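Local coordinates for adhesion and penetration protein autotransporter (Haemophilus influenzae, PDB 3SYJ), which promotes adherence to and invasion of host cells and bacterial aggregation, using a self-associating passenger domain that joins a probable serine protease to a long beta-helix, at residues A741-I744 against G745-L749; I424-D428 against G429-L433. All coordinates share one frame; numbering follows the deposited sequence.

Interaction 1. Residues A741-I744 against G745-L749; sequences ATQI and GNIRL
Gln743 holds its side chain straight, chi1 171° and chi2 -178°, and so spans the bend at Gly745 until its amide lies beside Asn746 and Ile747. Gln743 NE2 approaches Asn746 O at 3.3 Å, but the N-H...O angle is just 125°, so the hydrogen bond is weak. Its stronger partner is Gly725 O, one turn earlier in the chain, and the two carbonyls together hold the amide across the inside of the corner. Gln743 NE2 also sits 3.5 Å from Gly745 C, and Gln743 CG is 3.7 Å from Gly745 N, so the side chain lies over the Gly745 backbone.

This is a corner of the right-handed parallel beta-helix of the passenger domain: strand 742-744 ends, Gly745 and Asn746 make the bend, and strand 747-749 starts the next face. Parallel strands of neighbouring turns flank both arms, 721-723 and 761-763 beside the first, 727-729 and 766-768 beside the second. On the inner side, Gln743 OE1 faces hydrocarbon, 3.7 Å from Ile747 CG1 and 3.8 Å from Ile747 CD1; this buried oxygen has no hydrogen-bonding partner in the model. Phe735 and Leu762 pack against both Gln743 and Ile747, so that the glutamine side chain lies among apolar neighbours. The CB of Asn746 points away from 741-744, and its OD1 accepts a hydrogen bond from Asn765 N in the following turn. Asn746 N in turn bonds Asn726 OD1, which links asparagines of successive turns side chain to backbone, the stacked-asparagine pattern of parallel beta-helix corners.

Interaction 2. Residues I424-D428 against G429-L433; sequences ISVGD and GKVIL
A corner of the beta-helix is folded here: strand 423-427 runs in on one face, the chain bends at Asp428 and Gly429, and strand 430-433 leaves on another. The end-to-end directions of 424-428 and 429-431 differ by 150°; the arms turn back on each other, and Ile424, Val426 and Val431 all point into the angle between them. Val431 CG2 is the methyl they share. It lies 3.8 Å from Val426 CG2 and 3.9 Å from Val426 CG1, the two valines meeting at a slant. With CG1 anti to the backbone nitrogen (chi1 -174°) and CD1 extended beyond it, Ile424 reaches Val431 tip to tip, CD1 of Ile424 lying 4.1 Å from CG2 of Val431. Leu451 and Val458 of the next turn pack on Val426, and Val414 of the previous turn on Val431.

At the bend itself, Asp428 OD1 accepts a weak, strongly bent hydrogen bond from Gly429 N at 2.7 Å (N-H...O angle 121°). Gly429 has a positive phi, a conformation glycine adopts easily, which lets the chain turn here. Asp428 O is hydrogen-bonded to Lys406 NZ on the preceding turn. An aliphatic interior with the polar bend at its outer edge is typical of a right-handed parallel beta-helix.

Both contacts are corners of the long beta-helix, each joining two successive strands that lie on different faces of the coil. Interaction 2 comes first along the chain, well before interaction 1 opens. Their centres are 48 Å apart, their nearest atoms about 42 Å, and they lie on opposite sides of the centre of the chain. Neither touches the other; what connects them is the continuous series of stacked turns, in which strand 430-433 and strand 742-744 each pair in parallel with strands of neighbouring turns. Corners thus recur along the beta-helical rod of the passenger domain but are built differently, one filled by an amide and one by aliphatic methyls, both away from the probable protease active site.

Interaction 1. Residues A741-I744 against G745-L749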
loop_
_atom_site.group_PDB
_atom_site.type_symbol
_atom_site.label_atom_id
_atom_site.label_comp_id
_atom_site.label_asym_id
_atom_site.label_seq_id
_atom_site.Cartn_x
_atom_site.Cartn_y
_atom_site.Cartn_z
ATOM N N ALA A 741 11.905 -4.900 22.242
ATOM C CA ALA A 741 12.360 -4.748 20.866
ATOM C C ALA A 741 11.310 -3.995 20.064
ATOM O O ALA A 741 10.171 -3.849 20.504
ATOM C CB ALA A 741 12.645 -6.101 20.236
ATOM N N THR A 742 11.699 -3.524 18.882
ATOM C CA THR A 742 10.808 -2.768 18.015
ATOM C C THR A 742 10.751 -3.389 16.623
ATOM O O THR A 742 11.758 -3.896 16.123
ATOM C CB THR A 742 11.277 -1.310 17.890
ATOM O OG1 THR A 742 11.292 -0.712 19.186
ATOM C CG2 THR A 742 10.355 -0.509 16.985
ATOM N N GLN A 743 9.570 -3.364 16.011
ATOM C CA GLN A 743 9.434 -3.727 14.604
ATOM C C GLN A 743 8.760 -2.624 13.801
ATOM O O GLN A 743 7.679 -2.166 14.153
ATOM C CB GLN A 743 8.646 -5.026 14.413
ATOM C CG GLN A 743 8.319 -5.284 12.938
ATOM C CD GLN A 743 7.493 -6.535 12.703
ATOM O OE1 GLN A 743 7.042 -7.187 13.646
ATOM N NE2 GLN A 743 7.286 -6.873 11.432
ATOM N N ILE A 744 9.406 -2.196 12.723
ATOM C CA ILE A 744 8.751 -1.319 11.770
ATOM C C ILE A 744 8.403 -2.157 10.556
ATOM O O ILE A 744 9.237 -2.364 9.671
ATOM C CB ILE A 744 9.634 -0.143 11.333
ATOM C CG1 ILE A 744 10.341 0.478 12.537
ATOM C CG2 ILE A 744 8.796 0.896 10.608
ATOM C CD1 ILE A 744 9.412 1.147 13.505
ATOM N N GLY A 745 7.168 -2.653 10.541
ATOM C CA GLY A 745 6.683 -3.515 9.482
ATOM C C GLY A 745 5.441 -4.273 9.908
ATOM O O GLY A 745 5.002 -4.164 11.052
ATOM N N ASN A 746 4.872 -5.049 8.991
ATOM C CA ASN A 746 3.639 -5.777 9.268
ATOM C C ASN A 746 3.858 -7.248 9.599
ATOM O O ASN A 746 4.907 -7.816 9.298
ATOM C CB ASN A 746 2.681 -5.656 8.083
ATOM C CG ASN A 746 2.442 -4.219 7.681
ATOM O OD1 ASN A 746 2.218 -3.357 8.527
ATOM N ND2 ASN A 746 2.496 -3.950 6.382
ATOM N N ILE A 747 2.852 -7.858 10.220
ATOM C CA ILE A 747 2.846 -9.293 10.461
ATOM C C ILE A 747 1.668 -9.927 9.744
ATOM O O ILE A 747 0.536 -9.464 9.865
ATOM C CB ILE A 747 2.737 -9.617 11.953
ATOM C CG1 ILE A 747 3.925 -9.024 12.712
ATOM C CG2 ILE A 747 2.650 -11.119 12.159
ATOM C CD1 ILE A 747 3.846 -9.220 14.207
ATOM N N ARG A 748 1.935 -10.990 8.997
ATOM C CA ARG A 748 0.905 -11.649 8.206
ATOM C C ARG A 748 0.879 -13.138 8.537
ATOM O O ARG A 748 1.810 -13.862 8.202
ATOM C CB ARG A 748 1.192 -11.439 6.719
ATOM C CG ARG A 748 0.343 -12.271 5.766
ATOM C CD ARG A 748 -0.933 -11.551 5.358
ATOM N NE ARG A 748 -1.666 -12.310 4.350
ATOM C CZ ARG A 748 -2.469 -13.338 4.621
ATOM N NH1 ARG A 748 -2.650 -13.731 5.881
ATOM N NH2 ARG A 748 -3.092 -13.974 3.631
ATOM N N LEU A 749 -0.181 -13.594 9.198
ATOM C CA LEU A 749 -0.257 -14.986 9.627
ATOM C C LEU A 749 -1.307 -15.791 8.876
ATOM O O LEU A 749 -2.448 -15.356 8.740
ATOM C CB LEU A 749 -0.537 -15.073 11.126
ATOM C CG LEU A 749 0.417 -14.339 12.059
ATOM C CD1 LEU A 749 -0.086 -12.923 12.316
ATOM C CD2 LEU A 749 0.538 -15.109 13.360
#

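Interaction 2. Residues I424-D428 against G429-L433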
loop_
_atom_site.group_PDB
_atom_site.type_symbol
_atom_site.label_atom_id
_atom_site.label_comp_id
_atom_site.label_asym_id
_atom_site.label_seq_id
_atom_site.Cartn_x
_atom_site.Cartn_y
_atom_site.Cartn_z
ATOM N N ILE A 424 53.789 -22.351 0.387
ATOM C CA ILE A 424 53.928 -20.958 -0.019
ATOM C C ILE A 424 53.360 -19.977 1.000
ATOM O O ILE A 424 52.351 -20.255 1.660
ATOM C CB ILE A 424 53.264 -20.708 -1.389
ATOM C CG1 ILE A 424 53.542 -19.281 -1.884
ATOM C CG2 ILE A 424 51.771 -20.977 -1.306
ATOM C CD1 ILE A 424 53.347 -19.094 -3.375
ATOM N N SER A 425 54.020 -18.829 1.131
ATOM C CA SER A 425 53.450 -17.701 1.866
ATOM C C SER A 425 53.259 -16.532 0.909
ATOM O O SER A 425 54.222 -16.028 0.331
ATOM C CB SER A 425 54.345 -17.289 3.037
ATOM O OG SER A 425 53.864 -16.107 3.647
ATOM N N VAL A 426 52.015 -16.107 0.737
ATOM C CA VAL A 426 51.703 -15.042 -0.199
ATOM C C VAL A 426 51.561 -13.720 0.545
ATOM O O VAL A 426 50.522 -13.442 1.159
ATOM C CB VAL A 426 50.400 -15.344 -0.961
ATOM C CG1 VAL A 426 50.140 -14.270 -2.038
ATOM C CG2 VAL A 426 50.456 -16.745 -1.564
ATOM N N GLY A 427 52.610 -12.907 0.496
ATOM C CA GLY A 427 52.637 -11.664 1.249
ATOM C C GLY A 427 52.110 -10.477 0.464
ATOM O O GLY A 427 51.499 -9.571 1.029
ATOM N N ASP A 428 52.326 -10.483 -0.851
ATOM C CA ASP A 428 51.975 -9.327 -1.673
ATOM C C ASP A 428 51.599 -9.750 -3.092
ATOM O O ASP A 428 52.074 -10.771 -3.596
ATOM C CB ASP A 428 53.141 -8.325 -1.701
ATOM C CG ASP A 428 52.701 -6.924 -2.085
ATOM O OD1 ASP A 428 51.493 -6.722 -2.345
ATOM O OD2 ASP A 428 53.564 -6.019 -2.128
ATOM N N GLY A 429 50.735 -8.970 -3.731
ATOM C CA GLY A 429 50.383 -9.226 -5.116
ATOM C C GLY A 429 49.446 -10.407 -5.280
ATOM O O GLY A 429 48.606 -10.667 -4.421
ATOM N N LYS A 430 49.579 -11.117 -6.395
ATOM C CA LYS A 430 48.672 -12.214 -6.704
ATOM C C LYS A 430 49.393 -13.493 -7.093
ATOM O O LYS A 430 50.385 -13.475 -7.811
ATOM C CB LYS A 430 47.698 -11.828 -7.815
ATOM C CG LYS A 430 46.561 -12.818 -7.985
ATOM C CD LYS A 430 45.957 -12.761 -9.381
ATOM C CE LYS A 430 45.173 -11.484 -9.605
ATOM N NZ LYS A 430 44.686 -11.431 -11.013
ATOM N N VAL A 431 48.881 -14.606 -6.590
ATOM C CA VAL A 431 49.344 -15.920 -6.981
ATOM C C VAL A 431 48.124 -16.600 -7.555
ATOM O O VAL A 431 47.092 -16.703 -6.885
ATOM C CB VAL A 431 49.817 -16.728 -5.770
ATOM C CG1 VAL A 431 49.917 -18.204 -6.116
ATOM C CG2 VAL A 431 51.146 -16.184 -5.244
ATOM N N ILE A 432 48.230 -17.034 -8.806
ATOM C CA ILE A 432 47.173 -17.805 -9.448
ATOM C C ILE A 432 47.563 -19.274 -9.397
ATOM O O ILE A 432 48.675 -19.636 -9.777
ATOM C CB ILE A 432 46.982 -17.378 -10.919
ATOM C CG1 ILE A 432 46.609 -15.893 -10.998
ATOM C CG2 ILE A 432 45.933 -18.233 -11.583
ATOM C CD1 ILE A 432 46.567 -15.342 -12.416
ATOM N N LEU A 433 46.658 -20.115 -8.909
ATOM C CA LEU A 433 46.923 -21.545 -8.816
ATOM C C LEU A 433 46.358 -22.281 -10.014
ATOM O O LEU A 433 45.142 -22.345 -10.195
ATOM C CB LEU A 433 46.307 -22.128 -7.548
ATOM C CG LEU A 433 46.722 -21.464 -6.236
ATOM C CD1 LEU A 433 46.001 -22.132 -5.075
ATOM C CD2 LEU A 433 48.239 -21.546 -6.074
#